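PDB 4LGV: glucose-6-phosphate 1-dehydrogenase, which catalyses the oxidation of glucose 6-phosphate to 6-phosphogluconolactone, probably with NADP+, as the entry step of the pentose phosphate pathway. Local coordinates for residues A[47-52]-A[86-91]; A[53-58]-A[94-99]; A[226-231]-A[336-341]; A[342-347]-A[460-465]. All blocks are in the same frame, centred on the assembly; numbering follows the deposited sequence.

Contact 1: residues A[47-52]-A[86-91]; sequences TFRALY and KATGET
A single carboxylate oxygen of E90 takes two bonds from R49: OE1 lies 2.8 Å from NE and 3.0 Å from NH2, a side-on salt bridge that leaves OE2 to another partner. It ties helix 41-56, the first helix of the Rossmann-type nucleotide-binding domain, to the turn leaving helix 74-87. NE meets the anti lone pair of OE1, whereas NH2 comes from above the carboxylate; the guanidinium and carboxylate planes stand 54° apart. The R49 chain is extended from CG to NE, with CG swung opposite its backbone N (chi1 -166°), which carries NE and NH2 across to E90 OE1. R53 also bridges to OE1 and R56 to OE2, so three arginines surround this buried acid and probably keep it ionised. Over one face of the R49 guanidinium sits T88 OG1, 3.5 Å from R49 CD. This hydroxyl accepts from E90 N at 3.2 Å in an ST turn, bonds to I85 O, and thereby helps position E90 after G89, whose phi is positive. Y52 lies against the acid's chain, its CE2 3.8 Å from E90 CG. The Y52 hydroxyl bonds to D93 N and to a water (2.8 Å from OH); that water donates to T91 O at 2.6 Å.

Contact 2: residues A[53-58]-A[94-99]; sequences RLERRE and DAVFDR
The C-terminal end of helix 41-56, closed by a Schellman motif, is where R99 of helix 94-103 docks in the Rossmann-type domain. E58 leaves the helix with positive phi, and its N binds E55 O at 2.9 Å. R99 NH2 reaches the same carbonyl oxygen, also at 2.9 Å, from the opposite face of the carbonyl plane, so two donors hold E55 O. The second nitrogen of the side-on grip goes to the acid of the same residue: R99 NE to E55 OE2 is a salt bridge of 3.0 Å with a nearly straight N-H (167°). This carboxylate is met from above its plane, which is turned 74° from the guanidinium, while both acceptors stay close to the guanidinium plane. A bend at chi3 (-52°) curls R99 back, one face of its guanidinium turned toward V96 CA, which lies near its rim. The other oxygen, E55 OE1, pairs with R103 one turn further along, so E55 sits between two arginines of one helix. A water extends the grip, accepting from R99 NH2 at 3.1 Å and donating to R56 O at 2.7 Å. Beneath these polar groups V96 fits its CG1 branch against the helix backbone, 3.7 Å from R56 N, and E55 CG rests 3.5 Å from V96 O. R99 probably offsets both the E55 charge and part of the negative helix end, at a C-terminal helix cap packed against the next crossover of a Rossmann fold.

Contact 3: residues A[226-231]-A[336-341]; sequences HITMAE and FLRAGK
I227 N binds F336 O at 2.7 Å, the first of five backbone bonds between strands 222-230 and 335-340, parallel inner neighbours (6° apart) in the large mixed sheet of the C-terminal domain. R338 N binds I227 O, M229 N binds R338 O, G340 N binds M229 O, and E231 N closes the series on G340 O at 3.2 Å. CA-H...O contacts fill in between, the shortest from A339 CA to M229 O at 3.1 Å. Polar side chains form two further links. R338, extended from CG to NE, lays its guanidinium edge against T228, NE giving OG1 a straight bond of 2.9 Å (171°); NH2 adds a weak one. Past the strand ends, K341 bends at chi2 and brings NZ within 2.8 Å of E231 OE1, a salt bridge on the syn side, tilted out of the carboxylate plane. Packing differs between the faces. H226 and F336 stand side by side near W477, H226 NE2, hydrogen-bonded to E224, 3.8 Å from F336 CD2. On the other face M229 CB meets A339 CB at 4.0 Å, under V251 and L256 of helix 246-264. Buried polar groups are thus satisfied within the contact: R338 NE-H by T228 on the neighbouring strand, E231 OE1 by K341.

Contact 4: residues A[342-347]-A[460-465]; sequences ALPHKV and GSWGPE
P344 lies on one face of the W462 indole: its CG stands 3.6 Å from the centroid of the five-membered ring, 11° off the normal, a CH-pi contact, and its CD sits over the middle of the ring system. The same proline turns its CB to a face of the H345 imidazole, whose edge is directed at the tryptophan, with H345 CD2 4.0 Å from W462 CZ2. L343 CD1 comes obliquely to the same six-membered ring, 4.1 Å from W462 CZ3. Its CD2 branch instead tucks under the backbone, 3.2 Å from S461 O, an oxygen that P344 CD also approaches at 3.2 Å. Both segments are irregular: 342-347 connects strands 335-340 and 347-354 of the C-terminal domain's mixed sheet, and 460-465 follows its edge strand 454-457. From the 460-465 loop the indole packs on P344, and also touches A230 of strand 222-230 and Q479 and P480 of the C-terminal tail. One backbone hydrogen bond joins the segments, G460 N to A342 O at 3.0 Å and 165°, with the donor well above the carbonyl plane. G460 has positive phi (92°), a conformation that suits glycine because a CB would press on the preceding carbonyl O. An ST turn shapes the next step: S461 OG accepts from G463 N at 3.2 Å and also bonds to E458 O.

In the fold
From the N terminus, helix 41-56 supplies one side of both contact 1 and contact 2. Its segments 47-52 and 53-58 pair with 86-91 and 94-99 in the same order, so the two chain loops cross; together they bind this helix to the end of helix 74-87 and the start of helix 94-103. They touch through the arginines round E90 and through Y52 against V96. The chain then enters the C-terminal domain, where contact 3 closes a loop of about a hundred residues. Contact 4 opens immediately afterwards, in series, and brings the post-strand loop at 460-465 back beside it. A probable backbone hydrogen bond from L343 N to E231 O links these two; contacts 2 and 3 lie about 37 Å apart, centre to centre.

Contact 1: residues A[47-52]-A[86-91]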
loop_
_atom_site.group_PDB
_atom_site.type_symbol
_atom_site.label_atom_id
_atom_site.label_comp_id
_atom_site.label_asym_id
_atom_site.label_seq_id
_atom_site.Cartn_x
_atom_site.Cartn_y
_atom_site.Cartn_z
ATOM N N THR A 47 8.360 34.782 -35.128
ATOM C CA THR A 47 7.554 34.020 -36.113
ATOM C C THR A 47 8.269 33.776 -37.433
ATOM O O THR A 47 8.296 32.658 -37.947
ATOM C CB THR A 47 6.197 34.673 -36.387
ATOM O OG1 THR A 47 5.580 35.024 -35.144
ATOM C CG2 THR A 47 5.325 33.760 -37.156
ATOM N N PHE A 48 8.886 34.821 -37.977
ATOM C CA PHE A 48 9.649 34.667 -39.218
ATOM C C PHE A 48 10.762 33.611 -39.128
ATOM O O PHE A 48 10.891 32.737 -40.009
ATOM C CB PHE A 48 10.230 35.975 -39.664
ATOM C CG PHE A 48 9.239 36.883 -40.321
ATOM C CD1 PHE A 48 8.489 36.455 -41.377
ATOM C CD2 PHE A 48 9.112 38.205 -39.906
ATOM C CE1 PHE A 48 7.602 37.290 -41.980
ATOM C CE2 PHE A 48 8.209 39.063 -40.527
ATOM C CZ PHE A 48 7.449 38.596 -41.559
ATOM N N ARG A 49 11.543 33.673 -38.071
ATOM C CA ARG A 49 12.559 32.643 -37.811
ATOM C C ARG A 49 11.978 31.223 -37.715
ATOM O O ARG A 49 12.505 30.274 -38.298
ATOM C CB ARG A 49 13.291 32.978 -36.515
ATOM C CG ARG A 49 14.562 32.174 -36.333
ATOM C CD ARG A 49 15.012 32.181 -34.886
ATOM N NE ARG A 49 16.196 31.388 -34.750
ATOM C CZ ARG A 49 16.971 31.348 -33.671
ATOM N NH1 ARG A 49 16.662 32.051 -32.575
ATOM N NH2 ARG A 49 18.043 30.560 -33.677
ATOM N N ALA A 50 10.869 31.087 -37.013
ATOM C CA ALA A 50 10.206 29.786 -36.858
ATOM C C ALA A 50 9.706 29.234 -38.202
ATOM O O ALA A 50 9.944 28.071 -38.495
ATOM C CB ALA A 50 9.069 29.910 -35.897
ATOM N N LEU A 51 9.109 30.099 -39.044
ATOM C CA LEU A 51 8.706 29.678 -40.346
ATOM C C LEU A 51 9.904 29.266 -41.225
ATOM O O LEU A 51 9.877 28.244 -41.945
ATOM C CB LEU A 51 7.925 30.797 -41.041
ATOM C CG LEU A 51 6.582 31.140 -40.405
ATOM C CD1 LEU A 51 5.996 32.383 -41.051
ATOM C CD2 LEU A 51 5.640 29.991 -40.545
ATOM N N TYR A 52 10.961 30.061 -41.149
ATOM C CA TYR A 52 12.210 29.760 -41.861
ATOM C C TYR A 52 12.725 28.388 -41.463
ATOM O O TYR A 52 13.139 27.575 -42.339
ATOM C CB TYR A 52 13.265 30.859 -41.591
ATOM C CG TYR A 52 14.612 30.558 -42.152
ATOM C CD1 TYR A 52 14.921 30.874 -43.475
ATOM C CD2 TYR A 52 15.598 29.929 -41.380
ATOM C CE1 TYR A 52 16.140 30.509 -44.026
ATOM C CE2 TYR A 52 16.840 29.594 -41.920
ATOM C CZ TYR A 52 17.097 29.896 -43.220
ATOM O OH TYR A 52 18.320 29.572 -43.739
ATOM N N LYS A 86 17.828 37.085 -40.026
ATOM C CA LYS A 86 19.244 37.301 -39.846
ATOM C C LYS A 86 19.537 37.888 -38.481
ATOM O O LYS A 86 20.516 37.535 -37.862
ATOM C CB LYS A 86 19.787 38.212 -40.937
ATOM C CG LYS A 86 19.836 37.542 -42.295
ATOM C CD LYS A 86 20.297 38.547 -43.346
ATOM C CE LYS A 86 20.382 37.910 -44.721
ATOM N NZ LYS A 86 20.760 38.894 -45.786
ATOM N N ALA A 87 18.697 38.790 -38.019
ATOM C CA ALA A 87 18.937 39.453 -36.707
ATOM C C ALA A 87 18.964 38.477 -35.552
ATOM O O ALA A 87 19.665 38.693 -34.610
ATOM C CB ALA A 87 17.871 40.525 -36.437
ATOM N N THR A 88 18.210 37.393 -35.637
ATOM C CA THR A 88 18.181 36.394 -34.554
ATOM C C THR A 88 19.471 35.584 -34.405
ATOM O O THR A 88 19.661 34.920 -33.388
ATOM C CB THR A 88 17.074 35.349 -34.748
ATOM O OG1 THR A 88 17.406 34.505 -35.879
ATOM C CG2 THR A 88 15.710 36.041 -34.932
ATOM N N GLY A 89 20.351 35.625 -35.404
ATOM C CA GLY A 89 21.591 34.807 -35.379
ATOM C C GLY A 89 21.428 33.445 -36.069
ATOM O O GLY A 89 22.371 32.699 -36.200
ATOM N N GLU A 90 20.217 33.140 -36.525
ATOM C CA GLU A 90 19.961 31.943 -37.333
ATOM C C GLU A 90 20.865 31.889 -38.585
ATOM O O GLU A 90 21.061 32.909 -39.274
ATOM C CB GLU A 90 18.470 31.954 -37.759
ATOM C CG GLU A 90 17.983 30.700 -38.462
ATOM C CD GLU A 90 18.012 29.507 -37.540
ATOM O OE1 GLU A 90 17.480 29.588 -36.417
ATOM O OE2 GLU A 90 18.586 28.504 -37.954
ATOM N N THR A 91 21.440 30.720 -38.859
ATOM C CA THR A 91 22.194 30.499 -40.095
ATOM C C THR A 91 21.252 30.729 -41.294
ATOM O O THR A 91 20.207 30.091 -41.403
ATOM C CB THR A 91 22.746 29.072 -40.158
ATOM O OG1 THR A 91 23.705 28.869 -39.100
ATOM C CG2 THR A 91 23.463 28.813 -41.504
HETATM O O HOH W 1 19.830 27.701 -42.309
#

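Contact 2: residues A[53-58]-A[94-99]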
loop_
_atom_site.group_PDB
_atom_site.type_symbol
_atom_site.label_atom_id
_atom_site.label_comp_id
_atom_site.label_asym_id
_atom_site.label_seq_id
_atom_site.Cartn_x
_atom_site.Cartn_y
_atom_site.Cartn_z
ATOM N N ARG A 53 12.731 28.101 -40.160
ATOM C CA ARG A 53 13.280 26.802 -39.677
ATOM C C ARG A 53 12.407 25.633 -40.104
ATOM O O ARG A 53 12.892 24.566 -40.463
ATOM C CB ARG A 53 13.454 26.807 -38.155
ATOM C CG ARG A 53 14.553 27.750 -37.669
ATOM C CD ARG A 53 14.468 28.010 -36.168
ATOM N NE ARG A 53 14.589 26.813 -35.333
ATOM C CZ ARG A 53 15.732 26.333 -34.845
ATOM N NH1 ARG A 53 16.876 26.936 -35.046
ATOM N NH2 ARG A 53 15.705 25.241 -34.105
ATOM N N LEU A 54 11.102 25.849 -40.128
ATOM C CA LEU A 54 10.194 24.797 -40.575
ATOM C C LEU A 54 10.432 24.555 -42.061
ATOM O O LEU A 54 10.449 23.406 -42.508
ATOM C CB LEU A 54 8.751 25.155 -40.279
ATOM C CG LEU A 54 8.308 25.148 -38.804
ATOM C CD1 LEU A 54 6.988 25.903 -38.634
ATOM C CD2 LEU A 54 8.142 23.747 -38.286
ATOM N N GLU A 55 10.665 25.629 -42.820
ATOM C CA GLU A 55 11.005 25.500 -44.239
ATOM C C GLU A 55 12.292 24.747 -44.450
ATOM O O GLU A 55 12.366 23.860 -45.292
ATOM C CB GLU A 55 11.131 26.872 -44.887
ATOM C CG GLU A 55 11.356 26.837 -46.384
ATOM C CD GLU A 55 10.134 26.361 -47.097
ATOM O OE1 GLU A 55 9.134 27.103 -47.132
ATOM O OE2 GLU A 55 10.150 25.234 -47.598
ATOM N N ARG A 56 13.319 25.087 -43.694
ATOM C CA ARG A 56 14.546 24.324 -43.761
ATOM C C ARG A 56 14.362 22.825 -43.514
ATOM O O ARG A 56 14.998 22.022 -44.154
ATOM C CB ARG A 56 15.606 24.868 -42.781
ATOM C CG ARG A 56 16.945 24.118 -42.885
ATOM C CD ARG A 56 18.032 24.843 -42.107
ATOM N NE ARG A 56 17.727 24.863 -40.670
ATOM C CZ ARG A 56 18.029 25.843 -39.807
ATOM N NH1 ARG A 56 18.687 26.927 -40.197
ATOM N NH2 ARG A 56 17.682 25.706 -38.523
ATOM N N ARG A 57 13.541 22.469 -42.537
ATOM C CA ARG A 57 13.243 21.059 -42.222
ATOM C C ARG A 57 12.217 20.446 -43.196
ATOM O O ARG A 57 11.781 19.309 -43.002
ATOM C CB ARG A 57 12.682 20.946 -40.805
ATOM C CG ARG A 57 13.690 21.289 -39.738
ATOM C CD ARG A 57 13.278 20.782 -38.361
ATOM N NE ARG A 57 12.177 21.561 -37.823
ATOM C CZ ARG A 57 12.304 22.717 -37.150
ATOM N NH1 ARG A 57 13.494 23.254 -36.906
ATOM N NH2 ARG A 57 11.218 23.355 -36.715
ATOM N N GLU A 58 11.827 21.218 -44.211
ATOM C CA GLU A 58 10.862 20.799 -45.229
ATOM C C GLU A 58 9.491 20.479 -44.634
ATOM O O GLU A 58 8.787 19.652 -45.142
ATOM C CB GLU A 58 11.397 19.618 -46.039
ATOM C CG GLU A 58 12.698 19.950 -46.785
ATOM C CD GLU A 58 13.346 18.770 -47.485
ATOM O OE1 GLU A 58 12.966 17.605 -47.252
ATOM O OE2 GLU A 58 14.259 19.013 -48.265
ATOM N N ASP A 94 19.878 31.264 -48.479
ATOM C CA ASP A 94 19.075 32.014 -49.399
ATOM C C ASP A 94 18.114 31.146 -50.197
ATOM O O ASP A 94 17.011 31.611 -50.521
ATOM C CB ASP A 94 19.969 32.867 -50.291
ATOM C CG ASP A 94 19.216 34.063 -50.963
ATOM O OD1 ASP A 94 18.222 34.637 -50.420
ATOM O OD2 ASP A 94 19.648 34.443 -52.067
ATOM N N ALA A 95 18.498 29.916 -50.531
ATOM C CA ALA A 95 17.585 28.982 -51.194
ATOM C C ALA A 95 16.401 28.629 -50.310
ATOM O O ALA A 95 15.272 28.525 -50.800
ATOM C CB ALA A 95 18.305 27.689 -51.623
ATOM N N VAL A 96 16.653 28.433 -49.014
ATOM C CA VAL A 96 15.602 28.143 -48.047
ATOM C C VAL A 96 14.691 29.322 -47.960
ATOM O O VAL A 96 13.462 29.161 -47.927
ATOM C CB VAL A 96 16.182 27.801 -46.658
ATOM C CG1 VAL A 96 15.090 27.644 -45.612
ATOM C CG2 VAL A 96 17.023 26.505 -46.712
ATOM N N PHE A 97 15.267 30.520 -47.877
ATOM C CA PHE A 97 14.467 31.729 -47.744
ATOM C C PHE A 97 13.592 31.915 -48.981
ATOM O O PHE A 97 12.417 32.250 -48.865
ATOM C CB PHE A 97 15.315 32.980 -47.513
ATOM C CG PHE A 97 14.511 34.227 -47.403
ATOM C CD1 PHE A 97 13.975 34.567 -46.203
ATOM C CD2 PHE A 97 14.195 35.001 -48.535
ATOM C CE1 PHE A 97 13.167 35.676 -46.063
ATOM C CE2 PHE A 97 13.362 36.126 -48.416
ATOM C CZ PHE A 97 12.864 36.461 -47.156
ATOM N N ASP A 98 14.149 31.629 -50.154
ATOM C CA ASP A 98 13.378 31.769 -51.398
ATOM C C ASP A 98 12.173 30.828 -51.436
ATOM O O ASP A 98 11.126 31.209 -51.946
ATOM C CB ASP A 98 14.236 31.618 -52.683
ATOM C CG ASP A 98 15.063 32.863 -53.015
ATOM O OD1 ASP A 98 14.868 33.922 -52.380
ATOM O OD2 ASP A 98 15.937 32.777 -53.936
ATOM N N ARG A 99 12.311 29.623 -50.887
ATOM C CA ARG A 99 11.143 28.702 -50.791
ATOM C C ARG A 99 10.082 29.297 -49.891
ATOM O O ARG A 99 8.925 29.251 -50.206
ATOM C CB ARG A 99 11.513 27.341 -50.251
ATOM C CG ARG A 99 12.175 26.419 -51.280
ATOM C CD ARG A 99 11.961 24.959 -50.902
ATOM N NE ARG A 99 12.354 24.668 -49.519
ATOM C CZ ARG A 99 13.578 24.345 -49.116
ATOM N NH1 ARG A 99 14.587 24.298 -49.966
ATOM N NH2 ARG A 99 13.789 24.039 -47.830
HETATM O O HOH W 2 16.240 22.685 -46.438
#

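Contact 3: residues A[226-231]-A[336-341]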
loop_
_atom_site.group_PDB
_atom_site.type_symbol
_atom_site.label_atom_id
_atom_site.label_comp_id
_atom_site.label_asym_id
_atom_site.label_seq_id
_atom_site.Cartn_x
_atom_site.Cartn_y
_atom_site.Cartn_z
ATOM N N HIS A 226 8.196 20.899 -4.148
ATOM C CA HIS A 226 8.691 22.259 -4.432
ATOM C C HIS A 226 8.844 22.432 -5.935
ATOM O O HIS A 226 9.480 21.610 -6.603
ATOM C CB HIS A 226 10.052 22.533 -3.852
ATOM C CG HIS A 226 10.085 22.622 -2.370
ATOM N ND1 HIS A 226 11.249 22.872 -1.677
ATOM C CD2 HIS A 226 9.126 22.424 -1.440
ATOM C CE1 HIS A 226 10.993 22.891 -0.378
ATOM N NE2 HIS A 226 9.715 22.597 -0.208
ATOM N N ILE A 227 8.228 23.472 -6.458
ATOM C CA ILE A 227 8.349 23.813 -7.862
ATOM C C ILE A 227 9.132 25.114 -7.997
ATOM O O ILE A 227 8.777 26.127 -7.391
ATOM C CB ILE A 227 6.968 23.973 -8.487
ATOM C CG1 ILE A 227 6.298 22.597 -8.517
ATOM C CG2 ILE A 227 7.105 24.558 -9.871
ATOM C CD1 ILE A 227 4.873 22.594 -9.056
ATOM N N THR A 228 10.227 25.062 -8.721
ATOM C CA THR A 228 11.094 26.223 -8.902
ATOM C C THR A 228 11.174 26.549 -10.365
ATOM O O THR A 228 11.523 25.692 -11.179
ATOM C CB THR A 228 12.511 25.942 -8.392
ATOM O OG1 THR A 228 12.495 25.727 -6.977
ATOM C CG2 THR A 228 13.432 27.117 -8.703
ATOM N N MET A 229 10.841 27.785 -10.715
ATOM C CA MET A 229 11.102 28.293 -12.040
ATOM C C MET A 229 11.988 29.534 -11.956
ATOM O O MET A 229 11.538 30.606 -11.570
ATOM C CB MET A 229 9.836 28.679 -12.765
ATOM C CG MET A 229 10.248 29.396 -14.049
ATOM S SD MET A 229 8.862 29.719 -15.078
ATOM C CE MET A 229 9.747 30.361 -16.483
ATOM N N ALA A 230 13.241 29.387 -12.363
ATOM C CA ALA A 230 14.209 30.473 -12.288
ATOM C C ALA A 230 14.697 30.884 -13.668
ATOM O O ALA A 230 14.986 30.032 -14.531
ATOM C CB ALA A 230 15.372 30.053 -11.421
ATOM N N GLU A 231 14.748 32.180 -13.899
ATOM C CA GLU A 231 15.396 32.719 -15.110
ATOM C C GLU A 231 16.529 33.658 -14.650
ATOM O O GLU A 231 16.329 34.459 -13.763
ATOM C CB GLU A 231 14.366 33.453 -15.984
ATOM C CG GLU A 231 13.310 32.524 -16.565
ATOM C CD GLU A 231 12.205 33.240 -17.309
ATOM O OE1 GLU A 231 11.635 34.206 -16.776
ATOM O OE2 GLU A 231 11.928 32.873 -18.449
ATOM N N PHE A 336 4.888 23.948 -2.616
ATOM C CA PHE A 336 5.476 25.262 -2.640
ATOM C C PHE A 336 5.980 25.555 -4.048
ATOM O O PHE A 336 6.588 24.711 -4.706
ATOM C CB PHE A 336 6.633 25.375 -1.620
ATOM C CG PHE A 336 6.189 25.278 -0.178
ATOM C CD1 PHE A 336 5.657 26.370 0.458
ATOM C CD2 PHE A 336 6.308 24.120 0.507
ATOM C CE1 PHE A 336 5.213 26.296 1.776
ATOM C CE2 PHE A 336 5.904 24.023 1.822
ATOM C CZ PHE A 336 5.361 25.121 2.470
ATOM N N LEU A 337 5.768 26.790 -4.465
ATOM C CA LEU A 337 6.128 27.215 -5.784
ATOM C C LEU A 337 6.865 28.556 -5.724
ATOM O O LEU A 337 6.466 29.430 -4.971
ATOM C CB LEU A 337 4.869 27.333 -6.570
ATOM C CG LEU A 337 5.005 27.700 -8.013
ATOM C CD1 LEU A 337 3.795 27.119 -8.742
ATOM C CD2 LEU A 337 5.102 29.212 -8.165
ATOM N N ARG A 338 7.960 28.673 -6.486
ATOM C CA ARG A 338 8.677 29.918 -6.617
ATOM C C ARG A 338 9.074 30.117 -8.055
ATOM O O ARG A 338 9.479 29.172 -8.757
ATOM C CB ARG A 338 9.893 29.985 -5.716
ATOM C CG ARG A 338 10.976 28.995 -6.035
ATOM C CD ARG A 338 12.149 29.125 -5.075
ATOM N NE ARG A 338 13.089 28.021 -5.288
ATOM C CZ ARG A 338 14.285 27.929 -4.738
ATOM N NH1 ARG A 338 14.711 28.879 -3.924
ATOM N NH2 ARG A 338 15.078 26.896 -5.012
ATOM N N ALA A 339 8.868 31.342 -8.519
ATOM C CA ALA A 339 9.201 31.723 -9.891
ATOM C C ALA A 339 9.709 33.161 -9.906
ATOM O O ALA A 339 9.172 34.018 -9.220
ATOM C CB ALA A 339 7.994 31.587 -10.766
ATOM N N GLY A 340 10.742 33.435 -10.689
ATOM C CA GLY A 340 11.224 34.789 -10.774
ATOM C C GLY A 340 12.300 35.120 -11.769
ATOM O O GLY A 340 13.050 34.259 -12.201
ATOM N N LYS A 341 12.351 36.408 -12.108
ATOM C CA LYS A 341 13.375 36.990 -12.981
ATOM C C LYS A 341 14.633 37.329 -12.197
ATOM O O LYS A 341 14.589 37.583 -10.996
ATOM C CB LYS A 341 12.855 38.283 -13.614
ATOM C CG LYS A 341 11.593 38.093 -14.435
ATOM C CD LYS A 341 11.885 37.389 -15.761
ATOM C CE LYS A 341 10.647 37.363 -16.620
ATOM N NZ LYS A 341 10.864 36.615 -17.867
#

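Contact 4: residues A[342-347]-A[460-465]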
loop_
_atom_site.group_PDB
_atom_site.type_symbol
_atom_site.label_atom_id
_atom_site.label_comp_id
_atom_site.label_asym_id
_atom_site.label_seq_id
_atom_site.Cartn_x
_atom_site.Cartn_y
_atom_site.Cartn_z
ATOM N N ALA A 342 15.750 37.335 -12.905
ATOM C CA ALA A 342 17.038 37.726 -12.345
ATOM C C ALA A 342 17.411 36.857 -11.135
ATOM O O ALA A 342 17.879 37.353 -10.098
ATOM C CB ALA A 342 17.041 39.211 -11.978
ATOM N N LEU A 343 17.229 35.552 -11.285
ATOM C CA LEU A 343 17.662 34.601 -10.271
ATOM C C LEU A 343 19.005 34.038 -10.727
ATOM O O LEU A 343 19.435 34.324 -11.841
ATOM C CB LEU A 343 16.579 33.527 -10.088
ATOM C CG LEU A 343 15.280 34.046 -9.470
ATOM C CD1 LEU A 343 14.369 32.898 -9.040
ATOM C CD2 LEU A 343 15.497 34.971 -8.273
ATOM N N PRO A 344 19.649 33.194 -9.906
ATOM C CA PRO A 344 21.008 32.790 -10.248
ATOM C C PRO A 344 21.180 31.888 -11.455
ATOM O O PRO A 344 22.275 31.840 -12.020
ATOM C CB PRO A 344 21.487 32.047 -8.998
ATOM C CG PRO A 344 20.615 32.548 -7.906
ATOM C CD PRO A 344 19.273 32.728 -8.565
ATOM N N HIS A 345 20.147 31.140 -11.819
ATOM C CA HIS A 345 20.248 30.194 -12.926
ATOM C C HIS A 345 18.979 30.138 -13.757
ATOM O O HIS A 345 17.934 30.621 -13.339
ATOM C CB HIS A 345 20.521 28.797 -12.395
ATOM C CG HIS A 345 21.698 28.716 -11.475
ATOM N ND1 HIS A 345 23.002 28.838 -11.912
ATOM C CD2 HIS A 345 21.765 28.503 -10.138
ATOM C CE1 HIS A 345 23.821 28.712 -10.882
ATOM N NE2 HIS A 345 23.096 28.501 -9.796
ATOM N N LYS A 346 19.091 29.529 -14.938
ATOM C CA LYS A 346 17.931 29.216 -15.755
ATOM C C LYS A 346 17.543 27.751 -15.563
ATOM O O LYS A 346 18.215 26.868 -16.078
ATOM C CB LYS A 346 18.214 29.498 -17.228
ATOM C CG LYS A 346 17.014 29.285 -18.120
ATOM C CD LYS A 346 17.416 29.338 -19.579
ATOM C CE LYS A 346 16.271 28.934 -20.483
ATOM N NZ LYS A 346 16.524 29.363 -21.882
ATOM N N VAL A 347 16.477 27.495 -14.804
ATOM C CA VAL A 347 16.061 26.102 -14.524
ATOM C C VAL A 347 14.656 26.077 -14.020
ATOM O O VAL A 347 14.242 26.956 -13.268
ATOM C CB VAL A 347 17.018 25.424 -13.505
ATOM C CG1 VAL A 347 17.047 26.187 -12.182
ATOM C CG2 VAL A 347 16.673 23.989 -13.297
ATOM N N GLY A 460 20.611 38.238 -9.283
ATOM C CA GLY A 460 21.596 37.192 -9.072
ATOM C C GLY A 460 21.397 36.504 -7.738
ATOM O O GLY A 460 22.066 35.527 -7.469
ATOM N N SER A 461 20.507 37.011 -6.891
ATOM C CA SER A 461 20.176 36.313 -5.635
ATOM C C SER A 461 19.038 35.337 -5.890
ATOM O O SER A 461 18.455 35.333 -6.984
ATOM C CB SER A 461 19.784 37.318 -4.522
ATOM O OG SER A 461 18.483 37.844 -4.734
ATOM N N TRP A 462 18.714 34.523 -4.879
ATOM C CA TRP A 462 17.572 33.577 -4.961
ATOM C C TRP A 462 16.239 34.242 -4.688
ATOM O O TRP A 462 15.210 33.592 -4.731
ATOM C CB TRP A 462 17.761 32.357 -4.015
ATOM C CG TRP A 462 18.483 31.300 -4.707
ATOM C CD1 TRP A 462 19.750 30.859 -4.459
ATOM C CD2 TRP A 462 18.028 30.604 -5.862
ATOM N NE1 TRP A 462 20.106 29.891 -5.396
ATOM C CE2 TRP A 462 19.059 29.724 -6.259
ATOM C CE3 TRP A 462 16.830 30.618 -6.584
ATOM C CZ2 TRP A 462 18.929 28.887 -7.329
ATOM C CZ3 TRP A 462 16.706 29.788 -7.664
ATOM C CH2 TRP A 462 17.742 28.929 -8.023
ATOM N N GLY A 463 16.252 35.532 -4.396
ATOM C CA GLY A 463 15.023 36.240 -4.155
ATOM C C GLY A 463 14.924 36.740 -2.730
ATOM O O GLY A 463 15.828 36.578 -1.938
ATOM N N PRO A 464 13.802 37.366 -2.407
ATOM C CA PRO A 464 13.581 37.864 -1.058
ATOM C C PRO A 464 13.685 36.792 0.025
ATOM O O PRO A 464 13.227 35.652 -0.172
ATOM C CB PRO A 464 12.158 38.427 -1.102
ATOM C CG PRO A 464 11.578 38.046 -2.411
ATOM C CD PRO A 464 12.610 37.400 -3.265
ATOM N N GLU A 465 14.249 37.171 1.170
ATOM C CA GLU A 465 14.403 36.278 2.323
ATOM C C GLU A 465 13.038 35.830 2.896
ATOM O O GLU A 465 12.935 34.776 3.509
ATOM C CB GLU A 465 15.249 36.947 3.406
#